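Local coordinates for gingipain R2 Pro-Domain (Porphyromonas gingivalis, PDB 4IEF), which probably keeps the arginine-specific cysteine protease gingipain R2 inactive until it is cleaved off, and may assist the folding of the enzyme, at residues F30-L35 against L163-E168; P64-L69 against V96-S101; V83-S88 against T167-A172; Q120-D125 against Y156-K161. One frame throughout, in Å; residues are numbered along the deposited sequence.

Interactions 1 and 3 both use strand 162-176. They share T167 and E168, their centres about 12 Å apart, and join this strand to strands 25-31 and 79-93 of the same antiparallel sheet. Interaction 4 sits where strand 144-157 runs out and turns back toward it. Interaction 2 touches both interaction 1 and interaction 4, its centre about 13 Å and 12 Å from theirs: L163 CD1 packs 3.9 Å from L66 CD2, and two tyrosines of interaction 4 reach into its loop, with Y122 OH 2.7 Å from I98 O and Y156 OH 2.7 Å from V96 O. Interactions 3 and 4 are the far ends, with centres about 25 Å apart and no touch.

Interaction 1: F30-L35 against L163-E168; sequences FRMDNL and LRIYTE
The guanidinium of R31 and the carboxylate of E168 lie almost in one plane, 11° apart, and meet at their edges. R31 approaches side-on and gives two bonds to a single oxygen: R31 NE reaches E168 OE1 at 2.9 Å on the anti lone pair, and R31 NH2 reaches E168 OE1 at 3.0 Å, nearly in line with the C-O bond. Both bonds of this salt bridge are bent, as one oxygen shared by two neighbouring N-H groups requires. The two side chains run alongside each other in the same direction, R31 extended from CG to NE and E168 extended beyond its CG. The ring of F30 takes a carbonyl at its edge, in plane, with F30 CE1 3.6 Å from Y166 O; elsewhere this ring meets that of F151. R31 and E168 form an antiparallel non-hydrogen-bonded pair, where the end of strand 25-31 joins strand 162-176 at its corner. T167 and E168 together face K89 on the other neighbouring strand, a classic beta bulge. Just past the pair, M32 N donates to T167 O at 2.9 Å. M32 has CG anti to its N (chi1 -175°) but bends at the next two torsions, which brings CE 4.1 Å from I165 CG2, the side chains crossing at about a right angle. L35, beyond the turn, sets its CD2 3.7 Å from the same I165 CG2, while I165 also touches I91 and K93 of strand 79-93.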
# COMPACT_ATOMS: atom_id res chain seq x y z
N PHE A 30 -20.05 -17.15 -6.97
CA PHE A 30 -19.54 -16.38 -8.09
C PHE A 30 -20.62 -16.34 -9.15
O PHE A 30 -21.26 -17.36 -9.42
CB PHE A 30 -18.24 -16.97 -8.67
CG PHE A 30 -17.91 -16.46 -10.06
CD1 PHE A 30 -18.43 -17.09 -11.19
CD2 PHE A 30 -17.14 -15.31 -10.23
CE1 PHE A 30 -18.19 -16.57 -12.47
CE2 PHE A 30 -16.87 -14.81 -11.52
CZ PHE A 30 -17.40 -15.44 -12.63
N ARG A 31 -20.79 -15.18 -9.78
CA ARG A 31 -21.69 -15.02 -10.91
C ARG A 31 -20.97 -14.19 -11.96
O ARG A 31 -20.30 -13.21 -11.62
CB ARG A 31 -23.03 -14.41 -10.50
CG ARG A 31 -24.03 -15.46 -10.01
CD ARG A 31 -25.30 -14.82 -9.48
NE ARG A 31 -26.31 -15.83 -9.16
CZ ARG A 31 -27.46 -15.58 -8.55
NH1 ARG A 31 -27.76 -14.34 -8.16
NH2 ARG A 31 -28.32 -16.56 -8.31
N MET A 32 -21.04 -14.63 -13.23
CA MET A 32 -20.39 -13.95 -14.36
C MET A 32 -20.99 -12.55 -14.55
O MET A 32 -22.21 -12.40 -14.60
CB MET A 32 -20.51 -14.78 -15.65
CG MET A 32 -19.75 -14.18 -16.84
SD MET A 32 -17.97 -13.96 -16.55
CE MET A 32 -17.39 -15.62 -16.90
N ASP A 33 -20.12 -11.54 -14.63
CA ASP A 33 -20.56 -10.16 -14.79
C ASP A 33 -19.75 -9.47 -15.88
O ASP A 33 -18.52 -9.53 -15.88
CB ASP A 33 -20.44 -9.41 -13.45
CG ASP A 33 -21.07 -8.03 -13.48
OD1 ASP A 33 -20.32 -7.05 -13.62
OD2 ASP A 33 -22.30 -7.94 -13.36
N ASN A 34 -20.47 -8.83 -16.82
CA ASN A 34 -19.96 -8.05 -17.96
C ASN A 34 -18.86 -8.81 -18.76
O ASN A 34 -17.80 -8.25 -19.05
CB ASN A 34 -19.44 -6.67 -17.47
CG ASN A 34 -19.20 -5.65 -18.56
OD1 ASN A 34 -19.86 -5.63 -19.60
ND2 ASN A 34 -18.26 -4.77 -18.33
N LEU A 35 -19.13 -10.07 -19.13
CA LEU A 35 -18.18 -10.84 -19.94
C LEU A 35 -18.07 -10.24 -21.34
O LEU A 35 -19.08 -10.12 -22.04
CB LEU A 35 -18.54 -12.34 -20.01
CG LEU A 35 -17.67 -13.20 -20.95
CD1 LEU A 35 -16.29 -13.47 -20.34
CD2 LEU A 35 -18.37 -14.49 -21.30
N LEU A 163 -15.50 -23.13 -25.85
CA LEU A 163 -15.37 -22.35 -24.63
C LEU A 163 -16.59 -22.57 -23.75
O LEU A 163 -17.72 -22.41 -24.21
CB LEU A 163 -15.17 -20.86 -24.94
CG LEU A 163 -15.05 -19.92 -23.72
CD1 LEU A 163 -13.64 -19.94 -23.12
CD2 LEU A 163 -15.43 -18.51 -24.10
N ARG A 164 -16.34 -22.92 -22.49
CA ARG A 164 -17.37 -23.10 -21.47
C ARG A 164 -17.39 -21.86 -20.58
O ARG A 164 -16.36 -21.51 -19.99
CB ARG A 164 -17.13 -24.38 -20.66
CG ARG A 164 -17.46 -25.64 -21.43
CD ARG A 164 -17.14 -26.89 -20.64
NE ARG A 164 -17.46 -28.10 -21.39
CZ ARG A 164 -17.20 -29.34 -20.97
NH1 ARG A 164 -16.62 -29.54 -19.80
NH2 ARG A 164 -17.53 -30.38 -21.73
N ILE A 165 -18.53 -21.16 -20.55
CA ILE A 165 -18.72 -19.95 -19.75
C ILE A 165 -19.56 -20.30 -18.53
O ILE A 165 -20.75 -20.54 -18.66
CB ILE A 165 -19.36 -18.80 -20.60
CG1 ILE A 165 -18.47 -18.43 -21.81
CG2 ILE A 165 -19.65 -17.56 -19.71
CD1 ILE A 165 -19.22 -17.90 -23.04
N TYR A 166 -18.93 -20.33 -17.35
CA TYR A 166 -19.62 -20.63 -16.10
C TYR A 166 -20.29 -19.35 -15.60
O TYR A 166 -19.63 -18.43 -15.14
CB TYR A 166 -18.68 -21.26 -15.06
CG TYR A 166 -18.35 -22.70 -15.36
CD1 TYR A 166 -17.36 -23.03 -16.29
CD2 TYR A 166 -19.02 -23.74 -14.73
CE1 TYR A 166 -17.07 -24.36 -16.59
CE2 TYR A 166 -18.73 -25.07 -15.02
CZ TYR A 166 -17.75 -25.38 -15.95
OH TYR A 166 -17.46 -26.69 -16.25
N THR A 167 -21.62 -19.30 -15.75
CA THR A 167 -22.43 -18.14 -15.36
C THR A 167 -22.57 -18.07 -13.84
O THR A 167 -22.71 -16.97 -13.30
CB THR A 167 -23.79 -18.16 -16.06
OG1 THR A 167 -24.46 -19.39 -15.75
CG2 THR A 167 -23.67 -17.98 -17.56
N GLU A 168 -22.52 -19.23 -13.15
CA GLU A 168 -22.59 -19.32 -11.69
C GLU A 168 -21.73 -20.47 -11.17
O GLU A 168 -21.73 -21.57 -11.74
CB GLU A 168 -24.04 -19.47 -11.21
CG GLU A 168 -24.19 -19.32 -9.71
CD GLU A 168 -25.57 -19.65 -9.20
OE1 GLU A 168 -26.35 -18.71 -8.91
OE2 GLU A 168 -25.90 -20.86 -9.09

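Interaction 2: P64-L69 against V96-S101; sequences PILPIL and VLIAPS
I65 pushes its longer branch along the backbone of 99-101. Its CG1 lies anti to the carbonyl carbon (chi1 -63°) and chi2 is extended, which carries CG1 to 3.5 Å from S101 CA and the terminal I65 CD1 to 3.5 Å from P100 O. The same methyl meets A99 CB at 4.1 Å. I98 answers with its short branch: CG2, anti to the backbone N, points at the other segment and stands 3.4 Å from I65 O and 3.8 Å from P64 CB. This one methyl touches both the proline ring and the I65 carbonyl, and L66 CD2 adds a more distant contact with it. The segments are tied by one backbone bond, I65 N to A99 O at 2.9 Å, fairly straight at 163°; P64 and P100 form a single bridge around it. The hydroxyl of S101 turns to S59 O and G103 N instead of across the contact. Y122 and Y156 pack on P64 and hydrogen-bond through their hydroxyls to the backbone of 96-98, while A99 and I98 also touch strands 36-42 and 45-51. The arrangement is a buried, proline-rich pairing of two irregular connections, held by an isolated bridge and wedged between the small two-stranded sheet and the large antiparallel sheet of the propeptide.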
# COMPACT_ATOMS: atom_id res chain seq x y z
N PRO A 64 -4.23 -20.60 -23.11
CA PRO A 64 -5.34 -19.66 -23.34
C PRO A 64 -5.54 -18.62 -22.23
O PRO A 64 -5.40 -18.96 -21.06
CB PRO A 64 -6.56 -20.57 -23.47
CG PRO A 64 -6.01 -21.89 -23.89
CD PRO A 64 -4.69 -22.01 -23.20
N ILE A 65 -5.85 -17.36 -22.61
CA ILE A 65 -6.16 -16.28 -21.65
C ILE A 65 -7.52 -16.61 -21.06
O ILE A 65 -8.53 -16.50 -21.75
CB ILE A 65 -6.10 -14.85 -22.25
CG1 ILE A 65 -4.68 -14.50 -22.74
CG2 ILE A 65 -6.63 -13.78 -21.24
CD1 ILE A 65 -4.57 -13.30 -23.65
N LEU A 66 -7.52 -17.12 -19.84
CA LEU A 66 -8.74 -17.51 -19.16
C LEU A 66 -8.76 -16.85 -17.79
O LEU A 66 -8.31 -17.44 -16.80
CB LEU A 66 -8.86 -19.04 -19.11
CG LEU A 66 -8.89 -19.75 -20.49
CD1 LEU A 66 -8.47 -21.20 -20.40
CD2 LEU A 66 -10.23 -19.56 -21.21
N PRO A 67 -9.25 -15.58 -17.74
CA PRO A 67 -9.24 -14.82 -16.47
C PRO A 67 -9.94 -15.51 -15.32
O PRO A 67 -10.90 -16.26 -15.51
CB PRO A 67 -9.97 -13.52 -16.83
CG PRO A 67 -9.76 -13.37 -18.28
CD PRO A 67 -9.78 -14.75 -18.84
N ILE A 68 -9.43 -15.25 -14.11
CA ILE A 68 -9.94 -15.80 -12.86
C ILE A 68 -10.40 -14.67 -11.93
O ILE A 68 -10.03 -13.51 -12.12
CB ILE A 68 -8.87 -16.70 -12.16
CG1 ILE A 68 -7.66 -15.89 -11.63
CG2 ILE A 68 -8.46 -17.92 -13.03
CD1 ILE A 68 -6.98 -16.52 -10.39
N LEU A 69 -11.21 -15.01 -10.93
CA LEU A 69 -11.65 -14.09 -9.90
C LEU A 69 -11.17 -14.64 -8.57
O LEU A 69 -11.43 -15.80 -8.26
CB LEU A 69 -13.18 -13.87 -9.93
CG LEU A 69 -13.68 -12.72 -9.07
CD1 LEU A 69 -14.83 -12.04 -9.74
CD2 LEU A 69 -14.07 -13.19 -7.66
N VAL A 96 -14.66 -20.93 -31.19
CA VAL A 96 -14.08 -19.73 -30.60
C VAL A 96 -12.57 -19.90 -30.58
O VAL A 96 -12.07 -20.96 -30.18
CB VAL A 96 -14.64 -19.46 -29.18
CG1 VAL A 96 -14.07 -18.18 -28.58
CG2 VAL A 96 -16.16 -19.39 -29.19
N LEU A 97 -11.84 -18.87 -31.01
CA LEU A 97 -10.39 -18.88 -30.93
C LEU A 97 -10.01 -17.94 -29.79
O LEU A 97 -10.19 -16.73 -29.91
CB LEU A 97 -9.73 -18.49 -32.26
CG LEU A 97 -8.19 -18.34 -32.26
CD1 LEU A 97 -7.49 -19.67 -32.02
CD2 LEU A 97 -7.71 -17.73 -33.56
N ILE A 98 -9.57 -18.51 -28.65
CA ILE A 98 -9.14 -17.74 -27.48
C ILE A 98 -7.66 -17.43 -27.66
O ILE A 98 -6.88 -18.32 -28.01
CB ILE A 98 -9.44 -18.48 -26.14
CG1 ILE A 98 -10.96 -18.63 -25.89
CG2 ILE A 98 -8.72 -17.84 -24.92
CD1 ILE A 98 -11.81 -17.33 -25.65
N ALA A 99 -7.29 -16.15 -27.44
CA ALA A 99 -5.92 -15.65 -27.56
C ALA A 99 -4.98 -16.29 -26.54
O ALA A 99 -5.39 -16.54 -25.40
CB ALA A 99 -5.91 -14.14 -27.40
N PRO A 100 -3.71 -16.57 -26.92
CA PRO A 100 -2.77 -17.17 -25.96
C PRO A 100 -2.18 -16.10 -25.04
O PRO A 100 -2.03 -14.94 -25.43
CB PRO A 100 -1.71 -17.80 -26.86
CG PRO A 100 -1.70 -16.95 -28.07
CD PRO A 100 -3.06 -16.33 -28.23
N SER A 101 -1.87 -16.49 -23.80
CA SER A 101 -1.31 -15.55 -22.83
C SER A 101 0.11 -15.13 -23.18
O SER A 101 0.90 -15.94 -23.67
CB SER A 101 -1.35 -16.14 -21.43
OG SER A 101 -0.90 -15.20 -20.47

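Interaction 3: V83-S88 against T167-A172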
# COMPACT_ATOMS: atom_id res chain seq x y z
N VAL A 83 -11.47 -26.89 -1.11
CA VAL A 83 -12.50 -26.18 -1.83
C VAL A 83 -13.31 -27.19 -2.65
O VAL A 83 -12.74 -28.04 -3.35
CB VAL A 83 -11.95 -24.99 -2.66
CG1 VAL A 83 -10.93 -25.44 -3.71
CG2 VAL A 83 -13.08 -24.17 -3.28
N GLU A 84 -14.64 -27.15 -2.49
CA GLU A 84 -15.56 -28.03 -3.20
C GLU A 84 -16.58 -27.22 -3.95
O GLU A 84 -17.15 -26.29 -3.38
CB GLU A 84 -16.29 -29.00 -2.25
CG GLU A 84 -15.41 -29.76 -1.28
CD GLU A 84 -16.09 -30.99 -0.70
OE1 GLU A 84 -15.85 -32.09 -1.24
OE2 GLU A 84 -16.86 -30.85 0.28
N VAL A 85 -16.82 -27.57 -5.22
CA VAL A 85 -17.83 -26.91 -6.04
C VAL A 85 -19.15 -27.58 -5.67
O VAL A 85 -19.34 -28.76 -5.98
CB VAL A 85 -17.50 -26.99 -7.55
CG1 VAL A 85 -18.67 -26.49 -8.41
CG2 VAL A 85 -16.23 -26.20 -7.86
N VAL A 86 -20.03 -26.86 -4.95
CA VAL A 86 -21.31 -27.42 -4.52
C VAL A 86 -22.41 -27.14 -5.56
O VAL A 86 -23.41 -27.85 -5.60
CB VAL A 86 -21.74 -26.99 -3.09
CG1 VAL A 86 -20.80 -27.58 -2.04
CG2 VAL A 86 -21.82 -25.47 -2.94
N SER A 87 -22.20 -26.11 -6.41
CA SER A 87 -23.15 -25.70 -7.45
C SER A 87 -22.39 -25.02 -8.59
O SER A 87 -21.48 -24.23 -8.35
CB SER A 87 -24.20 -24.77 -6.86
OG SER A 87 -25.05 -24.18 -7.84
N SER A 88 -22.75 -25.37 -9.84
CA SER A 88 -22.15 -24.81 -11.06
C SER A 88 -23.14 -24.86 -12.22
O SER A 88 -23.98 -25.76 -12.29
CB SER A 88 -20.85 -25.52 -11.43
OG SER A 88 -21.07 -26.87 -11.82
N THR A 167 -21.62 -19.30 -15.75
CA THR A 167 -22.43 -18.14 -15.36
C THR A 167 -22.57 -18.07 -13.84
O THR A 167 -22.71 -16.97 -13.30
CB THR A 167 -23.79 -18.16 -16.06
OG1 THR A 167 -24.46 -19.39 -15.75
CG2 THR A 167 -23.67 -17.98 -17.56
N GLU A 168 -22.52 -19.23 -13.15
CA GLU A 168 -22.59 -19.32 -11.69
C GLU A 168 -21.73 -20.47 -11.17
O GLU A 168 -21.73 -21.57 -11.74
CB GLU A 168 -24.04 -19.47 -11.21
CG GLU A 168 -24.19 -19.32 -9.71
CD GLU A 168 -25.57 -19.65 -9.20
OE1 GLU A 168 -26.35 -18.71 -8.91
OE2 GLU A 168 -25.90 -20.86 -9.09
N ILE A 169 -20.99 -20.20 -10.08
CA ILE A 169 -20.16 -21.17 -9.35
C ILE A 169 -20.34 -20.90 -7.86
O ILE A 169 -20.05 -19.79 -7.40
CB ILE A 169 -18.64 -21.17 -9.74
CG1 ILE A 169 -18.39 -21.31 -11.26
CG2 ILE A 169 -17.87 -22.25 -8.94
CD1 ILE A 169 -16.97 -20.88 -11.73
N VAL A 170 -20.78 -21.92 -7.10
CA VAL A 170 -20.90 -21.82 -5.65
C VAL A 170 -19.91 -22.81 -5.06
O VAL A 170 -19.96 -24.01 -5.38
CB VAL A 170 -22.34 -22.01 -5.10
CG1 VAL A 170 -22.36 -21.83 -3.58
CG2 VAL A 170 -23.32 -21.06 -5.77
N VAL A 171 -18.98 -22.31 -4.23
CA VAL A 171 -17.97 -23.16 -3.60
C VAL A 171 -18.14 -23.19 -2.07
O VAL A 171 -18.58 -22.22 -1.46
CB VAL A 171 -16.51 -22.79 -3.98
CG1 VAL A 171 -16.27 -22.96 -5.47
CG2 VAL A 171 -16.13 -21.38 -3.52
N ALA A 172 -17.76 -24.32 -1.48
CA ALA A 172 -17.71 -24.52 -0.04
C ALA A 172 -16.24 -24.67 0.37
O ALA A 172 -15.56 -25.60 -0.10
CB ALA A 172 -18.53 -25.74 0.37
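Strands 79-93 and 162-176 run antiparallel here, and a classic beta bulge interrupts their pairing: V86 and S87 both face V170. The carbonyl of V170 accepts from two successive amides, V86 N at 2.9 Å and S87 N at 3.2 Å, and the register slips by one between V85 and S87. Antiparallel pairs flank the bulge, E84 with A172 and V85 with V171 before it, S87 with V170 and S88 with I169 after it. A172 N and E84 O, with the reverse bond from E84 N to A172 O, make the first of these hydrogen-bonded; beyond the bulge V170 N returns to S87 O at 2.7 Å, with an N-H...O angle of 179°.

The side chains sort onto two faces. V85 and V171 lie on one, where V85 CG2 comes 4.0 Å from V171 CG1, and V83 places CG2 3.8 Å from V171 CB. V83 manages this with its other methyl, CG1, squeezed between the backbone N and carbonyl carbon (chi1 60°), leaving CG2 to face the neighbour. On the other side V86 spreads over two residues: its CG2 meets V170 CG1 at 3.7 Å, and its CG1 meets A172 CB at 3.8 Å. S87 CB rests against V170 CB.

Farther out, V83, V171 and I169 pack on V149, F151 and P153 of strand 144-157, and A133 of strand 133-141 touches V85 and V171. On the opposite face V86 and V170 reach K27 of strand 25-31. At the corner of the strand the carboxylate of E168, held by R31, brings OE2 to 3.6 Å from S87 OG.

Interaction 4: Q120-D125 against Y156-K161; sequences QSYNED and YNPVTK
S121, within the short 3-10 segment 120-123, opens the contact with its carbonyl against P158 CG. Y122 follows, its side chain crossing that of P158 at about a right angle, with Y122 CD2 3.6 Å from P158 CB. Farther along the same ring, Y122 CE2 meets Y156 CE2 at 3.9 Å, at the edge of the Y156 ring and in its plane. N123 O lies 3.5 Å from V159 CG2, a van der Waals contact, and E124 O sits beside P158 CD. D125 closes the segment: CG anti to the backbone N (chi1 -171°) swings the carboxylate across V159 to N157, whose ND2 donates to D125 OD1 at 3.2 Å, the acceptor near the amide plane. The other end of that amide is occupied within its own turn. N157 OD1 accepts from T160 N at 3.2 Å, an Asx motif that helps fix the amide's rotation. With its two tyrosines also packed on P64, the 3-10 turn thus lies against the turn that leaves strand 144-157 and leads into strand 162-176.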
# COMPACT_ATOMS: atom_id res chain seq x y z
N GLN A 120 2.47 -25.21 -26.95
CA GLN A 120 2.16 -26.61 -27.24
C GLN A 120 0.80 -27.04 -26.67
O GLN A 120 0.18 -27.97 -27.19
CB GLN A 120 3.27 -27.53 -26.71
CG GLN A 120 3.89 -28.44 -27.78
CD GLN A 120 2.95 -29.54 -28.25
OE1 GLN A 120 2.57 -29.60 -29.42
NE2 GLN A 120 2.61 -30.47 -27.36
N SER A 121 0.32 -26.33 -25.61
CA SER A 121 -0.96 -26.57 -24.95
C SER A 121 -2.16 -26.47 -25.93
O SER A 121 -3.21 -27.07 -25.67
CB SER A 121 -1.15 -25.58 -23.80
OG SER A 121 -1.15 -24.23 -24.24
N TYR A 122 -1.98 -25.74 -27.07
CA TYR A 122 -2.99 -25.55 -28.12
C TYR A 122 -3.17 -26.79 -29.04
O TYR A 122 -4.04 -26.79 -29.91
CB TYR A 122 -2.70 -24.29 -28.96
CG TYR A 122 -3.34 -23.05 -28.35
CD1 TYR A 122 -2.72 -22.37 -27.31
CD2 TYR A 122 -4.59 -22.62 -28.76
CE1 TYR A 122 -3.33 -21.27 -26.70
CE2 TYR A 122 -5.22 -21.53 -28.16
CZ TYR A 122 -4.57 -20.85 -27.14
OH TYR A 122 -5.15 -19.75 -26.56
N ASN A 123 -2.37 -27.85 -28.81
CA ASN A 123 -2.49 -29.11 -29.54
C ASN A 123 -3.06 -30.21 -28.64
O ASN A 123 -3.27 -31.33 -29.10
CB ASN A 123 -1.12 -29.53 -30.12
CG ASN A 123 -0.48 -28.53 -31.06
OD1 ASN A 123 -0.87 -28.38 -32.23
ND2 ASN A 123 0.55 -27.86 -30.59
N GLU A 124 -3.36 -29.88 -27.36
CA GLU A 124 -3.88 -30.82 -26.35
C GLU A 124 -5.41 -30.79 -26.30
O GLU A 124 -6.01 -29.73 -26.07
CB GLU A 124 -3.28 -30.50 -24.97
CG GLU A 124 -1.81 -30.87 -24.85
CD GLU A 124 -1.02 -30.13 -23.78
OE1 GLU A 124 0.12 -29.71 -24.08
OE2 GLU A 124 -1.54 -29.97 -22.65
N ASP A 125 -6.04 -31.95 -26.55
CA ASP A 125 -7.49 -32.12 -26.56
C ASP A 125 -8.03 -32.33 -25.13
O ASP A 125 -8.32 -33.46 -24.73
CB ASP A 125 -7.90 -33.27 -27.51
CG ASP A 125 -9.39 -33.41 -27.78
OD1 ASP A 125 -10.17 -32.48 -27.44
OD2 ASP A 125 -9.79 -34.44 -28.36
N TYR A 156 -11.52 -23.65 -21.64
CA TYR A 156 -11.38 -23.69 -23.09
C TYR A 156 -10.56 -24.87 -23.57
O TYR A 156 -9.43 -25.09 -23.11
CB TYR A 156 -10.75 -22.36 -23.58
CG TYR A 156 -10.48 -22.27 -25.07
CD1 TYR A 156 -11.52 -22.14 -25.98
CD2 TYR A 156 -9.17 -22.21 -25.56
CE1 TYR A 156 -11.28 -22.02 -27.35
CE2 TYR A 156 -8.92 -22.08 -26.93
CZ TYR A 156 -9.97 -21.99 -27.82
OH TYR A 156 -9.71 -21.85 -29.16
N ASN A 157 -11.14 -25.61 -24.51
CA ASN A 157 -10.51 -26.73 -25.19
C ASN A 157 -9.95 -26.17 -26.51
O ASN A 157 -10.74 -25.75 -27.36
CB ASN A 157 -11.50 -27.89 -25.41
CG ASN A 157 -10.86 -29.17 -25.91
OD1 ASN A 157 -10.03 -29.19 -26.83
ND2 ASN A 157 -11.26 -30.29 -25.33
N PRO A 158 -8.60 -26.09 -26.66
CA PRO A 158 -8.04 -25.48 -27.89
C PRO A 158 -8.21 -26.30 -29.17
O PRO A 158 -8.30 -25.72 -30.25
CB PRO A 158 -6.55 -25.34 -27.56
CG PRO A 158 -6.43 -25.55 -26.09
CD PRO A 158 -7.53 -26.48 -25.73
N VAL A 159 -8.26 -27.64 -29.06
CA VAL A 159 -8.41 -28.55 -30.20
C VAL A 159 -9.85 -28.49 -30.76
O VAL A 159 -10.03 -28.42 -31.98
CB VAL A 159 -7.97 -29.99 -29.82
CG1 VAL A 159 -8.42 -31.02 -30.86
CG2 VAL A 159 -6.45 -30.06 -29.62
N THR A 160 -10.87 -28.52 -29.88
CA THR A 160 -12.28 -28.50 -30.31
C THR A 160 -12.80 -27.07 -30.53
O THR A 160 -13.88 -26.90 -31.10
CB THR A 160 -13.18 -29.26 -29.32
OG1 THR A 160 -13.19 -28.58 -28.07
CG2 THR A 160 -12.76 -30.72 -29.12
N LYS A 161 -12.04 -26.05 -30.05
CA LYS A 161 -12.38 -24.61 -30.13
C LYS A 161 -13.68 -24.31 -29.35
O LYS A 161 -14.46 -23.44 -29.73
CB LYS A 161 -12.47 -24.11 -31.60
CG LYS A 161 -11.11 -24.06 -32.31
CD LYS A 161 -11.20 -23.52 -33.74
CE LYS A 161 -11.20 -22.01 -33.81
NZ LYS A 161 -10.90 -21.53 -35.19